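Local coordinates for protein archaeosine synthase (Pyrobaculum calidifontis, PDB 5K0P) that converts the nitrile of preQ0-modified tRNA into the formamidine of archaeosine, using free ammonium as the nitrogen donor, at residues R16-F30 against V52-L65. Numbering follows the deposited sequence. Where two conformers were deposited one is given.
Sequences RGESVCPISKTVDSF and VDSYRGREILHEEL
Phe30 turns its ring edge toward one face of the His62 imidazole, centroids 5.1 Å apart. At the imidazole's rim, NE2 donates to Ser19 OG over 2.8 Å; the acceptor lies close to the ring plane, but the bond is bent, 136° at the hydrogen. With ND1 bonded to Ser88 OG, both ring nitrogens are engaged, which should fix the ring's rotation. The Asp28 carboxylate is modelled over the opposite face, too tightly spaced to be taken literally. One water bridges Asp28 OD2 and Ile60 O. Beyond His62, Phe30 CE2 packs on Leu65 CD1 at 3.5 Å. The loop's backbone is stitched to the strand around Val20, whose N donates to Arg58 O at 2.7 Å and whose O accepts from Ile60 N at 3.2 Å. Val20 CG2 rests on Gly57. Farther out, Lys25 bends at its last torsion (chi4 -86°) to bring NZ 2.7 Å from Glu59 OE2 on its syn lone pair, a salt bridge. Glu18 stacks over the Arg56 guanidinium at long ion-pair range; the firmer partner of its OE1 is Lys49 of a neighbouring subunit. Asp28, probably the proton donor/acceptor, lies near thioimide-forming Cys21, with substrate-binding His62 next to Asp28, in the intersubunit active site of a tunnel-fold enzyme.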
loop_
_atom_site.group_PDB
_atom_site.type_symbol
_atom_site.label_atom_id
_atom_site.label_comp_id
_atom_site.label_asym_id
_atom_site.label_seq_id
_atom_site.Cartn_x
_atom_site.Cartn_y
_atom_site.Cartn_z
ATOM N N ARG A 16 -16.489 -13.646 -1.125
ATOM C CA ARG A 16 -16.436 -14.044 0.285
ATOM C C ARG A 16 -17.517 -15.086 0.518
ATOM O O ARG A 16 -18.532 -15.105 -0.135
ATOM C CB ARG A 16 -16.633 -12.846 1.247
ATOM C CG ARG A 16 -15.551 -11.717 1.138
ATOM C CD ARG A 16 -14.285 -11.902 2.019
ATOM N NE ARG A 16 -14.718 -11.817 3.427
ATOM C CZ ARG A 16 -14.856 -10.687 4.125
ATOM N NH1 ARG A 16 -14.519 -9.522 3.589
ATOM N NH2 ARG A 16 -15.311 -10.715 5.383
ATOM N N GLY A 17 -17.320 -15.925 1.489
ATOM C CA GLY A 17 -18.338 -16.891 1.874
ATOM C C GLY A 17 -18.208 -17.246 3.348
ATOM O O GLY A 17 -17.371 -16.671 4.056
ATOM N N GLU A 18 -19.038 -18.196 3.791
ATOM C CA GLU A 18 -18.934 -18.690 5.118
ATOM C C GLU A 18 -19.453 -20.120 5.238
ATOM O O GLU A 18 -20.275 -20.558 4.426
ATOM C CB GLU A 18 -19.581 -17.735 6.160
ATOM C CG GLU A 18 -21.042 -17.715 6.155
ATOM C CD GLU A 18 -21.655 -16.844 7.258
ATOM O OE1 GLU A 18 -22.611 -17.348 7.943
ATOM O OE2 GLU A 18 -21.235 -15.665 7.384
ATOM N N SER A 19 -18.927 -20.836 6.214
ATOM C CA SER A 19 -19.398 -22.176 6.534
ATOM C C SER A 19 -19.459 -22.229 8.056
ATOM O O SER A 19 -19.315 -21.192 8.732
ATOM C CB SER A 19 -18.440 -23.193 5.958
ATOM O OG SER A 19 -17.092 -23.017 6.402
ATOM N N VAL A 20 -19.655 -23.410 8.617
ATOM C CA VAL A 20 -19.608 -23.618 10.044
ATOM C C VAL A 20 -18.441 -24.600 10.364
ATOM O O VAL A 20 -18.311 -25.674 9.765
ATOM C CB VAL A 20 -20.985 -24.112 10.588
ATOM C CG1 VAL A 20 -20.877 -24.300 12.100
ATOM C CG2 VAL A 20 -22.116 -23.166 10.205
ATOM N N CYS A 21 -17.557 -24.183 11.272
ATOM C CA CYS A 21 -16.405 -24.973 11.653
ATOM C C CYS A 21 -16.909 -26.197 12.475
ATOM O O CYS A 21 -17.590 -25.994 13.507
ATOM C CB CYS A 21 -15.449 -24.132 12.496
ATOM S SG CYS A 21 -14.127 -25.069 13.276
ATOM N N PRO A 22 -16.617 -27.437 12.000
ATOM C CA PRO A 22 -17.161 -28.612 12.723
ATOM C C PRO A 22 -16.624 -28.745 14.084
ATOM O O PRO A 22 -17.327 -29.255 14.936
ATOM C CB PRO A 22 -16.683 -29.806 11.924
ATOM C CG PRO A 22 -16.523 -29.290 10.553
ATOM C CD PRO A 22 -16.083 -27.840 10.682
ATOM N N ILE A 23 -15.390 -28.313 14.324
ATOM C CA ILE A 23 -14.798 -28.506 15.630
ATOM C C ILE A 23 -15.426 -27.567 16.672
ATOM O O ILE A 23 -15.810 -28.016 17.737
ATOM C CB ILE A 23 -13.265 -28.366 15.578
ATOM C CG1 ILE A 23 -12.639 -29.620 14.929
ATOM C CG2 ILE A 23 -12.716 -28.171 16.990
ATOM C CD1 ILE A 23 -12.499 -29.579 13.414
ATOM N N SER A 24 -15.575 -26.284 16.371
ATOM C CA SER A 24 -16.146 -25.313 17.340
ATOM C C SER A 24 -17.621 -24.931 17.134
ATOM O O SER A 24 -18.149 -24.146 17.900
ATOM C CB SER A 24 -15.334 -24.001 17.236
ATOM O OG SER A 24 -15.548 -23.341 15.975
ATOM N N LYS A 25 -18.270 -25.444 16.090
ATOM C CA LYS A 25 -19.654 -25.103 15.751
ATOM C C LYS A 25 -19.930 -23.572 15.571
ATOM O O LYS A 25 -21.049 -23.083 15.731
ATOM C CB LYS A 25 -20.644 -25.794 16.724
ATOM C CG LYS A 25 -20.597 -27.310 16.664
ATOM C CD LYS A 25 -21.829 -27.944 17.339
ATOM C CE LYS A 25 -22.011 -29.429 16.968
ATOM N NZ LYS A 25 -22.781 -29.760 15.682
ATOM N N THR A 26 -18.922 -22.846 15.138
ATOM C CA THR A 26 -19.032 -21.405 14.880
ATOM C C THR A 26 -18.728 -21.059 13.399
ATOM O O THR A 26 -18.183 -21.866 12.622
ATOM C CB THR A 26 -18.112 -20.597 15.793
ATOM O OG1 THR A 26 -16.765 -20.952 15.496
ATOM C CG2 THR A 26 -18.460 -20.874 17.282
ATOM N N VAL A 27 -19.100 -19.842 13.036
ATOM C CA VAL A 27 -18.991 -19.400 11.693
ATOM C C VAL A 27 -17.524 -19.313 11.327
ATOM O O VAL A 27 -16.716 -18.830 12.112
ATOM C CB VAL A 27 -19.653 -18.025 11.506
ATOM C CG1 VAL A 27 -19.305 -17.463 10.117
ATOM C CG2 VAL A 27 -21.147 -18.193 11.650
ATOM N N ASP A 28 -17.237 -19.782 10.122
ATOM C CA ASP A 28 -15.908 -19.918 9.604
ATOM C C ASP A 28 -15.977 -19.130 8.298
ATOM O O ASP A 28 -16.402 -19.644 7.256
ATOM C CB ASP A 28 -15.650 -21.416 9.386
ATOM C CG ASP A 28 -14.161 -21.782 9.357
ATOM O OD1 ASP A 28 -13.334 -20.875 9.474
ATOM O OD2 ASP A 28 -13.826 -22.984 9.179
ATOM N N SER A 29 -15.554 -17.886 8.377
ATOM C CA SER A 29 -15.592 -16.968 7.260
ATOM C C SER A 29 -14.411 -17.209 6.275
ATOM O O SER A 29 -13.408 -17.686 6.665
ATOM C CB SER A 29 -15.664 -15.569 7.869
ATOM O OG SER A 29 -15.555 -14.583 6.863
ATOM N N PHE A 30 -14.599 -17.052 4.978
ATOM C CA PHE A 30 -13.579 -17.268 3.993
ATOM C C PHE A 30 -13.633 -16.354 2.800
ATOM O O PHE A 30 -14.660 -15.752 2.507
ATOM C CB PHE A 30 -13.496 -18.749 3.516
ATOM C CG PHE A 30 -14.723 -19.299 2.855
ATOM C CD1 PHE A 30 -14.919 -19.157 1.547
ATOM C CD2 PHE A 30 -15.682 -19.971 3.601
ATOM C CE1 PHE A 30 -16.037 -19.682 0.917
ATOM C CE2 PHE A 30 -16.817 -20.477 3.041
ATOM C CZ PHE A 30 -17.015 -20.358 1.658
ATOM N N VAL A 52 -21.280 -20.929 -3.772
ATOM C CA VAL A 52 -20.521 -20.498 -2.648
ATOM C C VAL A 52 -21.477 -20.307 -1.432
ATOM O O VAL A 52 -21.104 -20.705 -0.347
ATOM C CB VAL A 52 -19.778 -19.164 -2.917
ATOM C CG1 VAL A 52 -19.141 -18.634 -1.672
ATOM C CG2 VAL A 52 -18.684 -19.377 -3.990
ATOM N N ASP A 53 -22.619 -19.644 -1.629
ATOM C CA ASP A 53 -23.565 -19.459 -0.536
ATOM C C ASP A 53 -24.150 -20.768 -0.036
ATOM O O ASP A 53 -24.686 -20.786 1.032
ATOM C CB ASP A 53 -24.708 -18.514 -0.925
ATOM C CG ASP A 53 -24.240 -17.078 -1.065
ATOM O OD1 ASP A 53 -23.172 -16.765 -0.553
ATOM O OD2 ASP A 53 -24.870 -16.252 -1.723
ATOM N N SER A 54 -24.060 -21.844 -0.810
ATOM C CA SER A 54 -24.639 -23.096 -0.340
ATOM C C SER A 54 -24.059 -23.564 0.958
ATOM O O SER A 54 -24.692 -24.362 1.636
ATOM C CB SER A 54 -24.522 -24.220 -1.382
ATOM O OG SER A 54 -23.167 -24.598 -1.602
ATOM N N TYR A 55 -22.845 -23.134 1.285
ATOM C CA TYR A 55 -22.117 -23.614 2.478
ATOM C C TYR A 55 -22.523 -22.876 3.784
ATOM O O TYR A 55 -22.126 -23.269 4.887
ATOM C CB TYR A 55 -20.579 -23.528 2.255
ATOM C CG TYR A 55 -20.097 -24.346 1.092
ATOM C CD1 TYR A 55 -20.016 -25.701 1.175
ATOM C CD2 TYR A 55 -19.697 -23.734 -0.118
ATOM C CE1 TYR A 55 -19.630 -26.459 0.053
ATOM C CE2 TYR A 55 -19.359 -24.464 -1.220
ATOM C CZ TYR A 55 -19.282 -25.829 -1.148
ATOM O OH TYR A 55 -18.872 -26.556 -2.290
ATOM N N ARG A 56 -23.308 -21.808 3.649
ATOM C CA ARG A 56 -23.738 -21.039 4.810
ATOM C C ARG A 56 -24.517 -22.025 5.685
ATOM O O ARG A 56 -25.318 -22.788 5.206
ATOM C CB ARG A 56 -24.671 -19.899 4.432
ATOM C CG ARG A 56 -24.031 -18.698 3.705
ATOM C CD ARG A 56 -25.069 -17.699 3.204
ATOM N NE ARG A 56 -25.505 -16.862 4.301
ATOM C CZ ARG A 56 -24.783 -15.963 4.928
ATOM N NH1 ARG A 56 -23.558 -15.680 4.519
ATOM N NH2 ARG A 56 -25.314 -15.274 5.961
ATOM N N GLY A 57 -24.206 -22.035 6.940
ATOM C CA GLY A 57 -24.810 -22.972 7.866
ATOM C C GLY A 57 -24.369 -24.405 7.792
ATOM O O GLY A 57 -24.841 -25.157 8.599
ATOM N N ARG A 58 -23.452 -24.756 6.886
ATOM C CA ARG A 58 -23.057 -26.151 6.715
ATOM C C ARG A 58 -21.719 -26.371 7.431
ATOM O O ARG A 58 -20.769 -25.577 7.344
ATOM C CB ARG A 58 -22.970 -26.467 5.228
ATOM C CG ARG A 58 -22.554 -27.919 4.913
ATOM C CD ARG A 58 -22.587 -28.276 3.391
ATOM N NE ARG A 58 -21.763 -29.463 3.098
ATOM C CZ ARG A 58 -21.485 -29.966 1.894
ATOM N NH1 ARG A 58 -21.896 -29.378 0.790
ATOM N NH2 ARG A 58 -20.739 -31.073 1.789
ATOM N N GLU A 59 -21.655 -27.448 8.166
ATOM C CA GLU A 59 -20.441 -27.843 8.884
ATOM C C GLU A 59 -19.574 -28.572 7.909
ATOM O O GLU A 59 -19.919 -29.639 7.419
ATOM C CB GLU A 59 -20.735 -28.787 10.109
ATOM C CG GLU A 59 -21.371 -28.030 11.287
ATOM C CD GLU A 59 -21.467 -28.801 12.596
ATOM O OE1 GLU A 59 -20.786 -29.873 12.770
ATOM O OE2 GLU A 59 -22.259 -28.277 13.468
ATOM N N ILE A 60 -18.429 -28.003 7.636
ATOM C CA ILE A 60 -17.552 -28.576 6.635
ATOM C C ILE A 60 -16.194 -27.977 6.811
ATOM O O ILE A 60 -16.114 -26.773 6.966
ATOM C CB ILE A 60 -18.070 -28.310 5.204
ATOM C CG1 ILE A 60 -17.153 -29.004 4.164
ATOM C CG2 ILE A 60 -18.279 -26.815 4.867
ATOM C CD1 ILE A 60 -17.763 -28.956 2.778
ATOM N N LEU A 61 -15.144 -28.783 6.821
ATOM C CA LEU A 61 -13.769 -28.218 6.915
ATOM C C LEU A 61 -13.400 -27.461 5.615
ATOM O O LEU A 61 -13.850 -27.866 4.525
ATOM C CB LEU A 61 -12.739 -29.336 7.080
ATOM C CG LEU A 61 -12.891 -30.117 8.342
ATOM C CD1 LEU A 61 -12.022 -31.345 8.217
ATOM C CD2 LEU A 61 -12.547 -29.294 9.581
ATOM N N HIS A 62 -12.635 -26.361 5.711
ATOM C CA HIS A 62 -12.245 -25.674 4.457
ATOM C C HIS A 62 -11.445 -26.546 3.459
ATOM O O HIS A 62 -11.575 -26.369 2.227
ATOM C CB HIS A 62 -11.632 -24.270 4.695
ATOM C CG HIS A 62 -12.626 -23.285 5.277
ATOM N ND1 HIS A 62 -12.266 -22.081 5.858
ATOM C CD2 HIS A 62 -13.982 -23.367 5.393
ATOM C CE1 HIS A 62 -13.352 -21.454 6.282
ATOM N NE2 HIS A 62 -14.411 -22.228 6.025
ATOM N N GLU A 63 -10.684 -27.497 3.980
ATOM C CA GLU A 63 -9.980 -28.427 3.124
ATOM C C GLU A 63 -10.947 -29.220 2.252
ATOM O O GLU A 63 -10.588 -29.554 1.128
ATOM C CB GLU A 63 -9.045 -29.375 3.933
ATOM C CG GLU A 63 -9.794 -30.381 4.807
ATOM C CD GLU A 63 -8.987 -31.029 5.963
ATOM O OE1 GLU A 63 -8.881 -32.309 5.999
ATOM O OE2 GLU A 63 -8.514 -30.307 6.875
ATOM N N GLU A 64 -12.158 -29.517 2.767
ATOM C CA GLU A 64 -13.200 -30.272 2.050
ATOM C C GLU A 64 -13.990 -29.361 1.172
ATOM O O GLU A 64 -14.383 -29.720 0.070
ATOM C CB GLU A 64 -14.172 -30.971 3.020
ATOM C CG GLU A 64 -13.517 -32.078 3.765
ATOM C CD GLU A 64 -14.260 -32.460 5.067
ATOM O OE1 GLU A 64 -15.262 -31.822 5.557
ATOM O OE2 GLU A 64 -13.786 -33.418 5.644
ATOM N N LEU A 65 -14.301 -28.203 1.719
ATOM C CA LEU A 65 -14.986 -27.178 0.949
ATOM C C LEU A 65 -14.267 -26.875 -0.351
ATOM O O LEU A 65 -14.934 -26.874 -1.388
ATOM C CB LEU A 65 -15.204 -25.896 1.786
ATOM C CG LEU A 65 -16.199 -24.842 1.197
ATOM C CD1 LEU A 65 -16.702 -23.953 2.363
ATOM C CD2 LEU A 65 -15.562 -23.996 0.070
HETATM O O HOH W 1 -21.107 -19.340 2.054
HETATM O O HOH W 2 -22.301 -20.200 8.308
HETATM O O HOH W 3 -22.579 -13.395 6.139
HETATM O O HOH W 4 -16.070 -24.387 8.168
HETATM O O HOH W 5 -19.483 -30.512 15.200
HETATM O O HOH W 6 -11.991 -25.278 8.260
#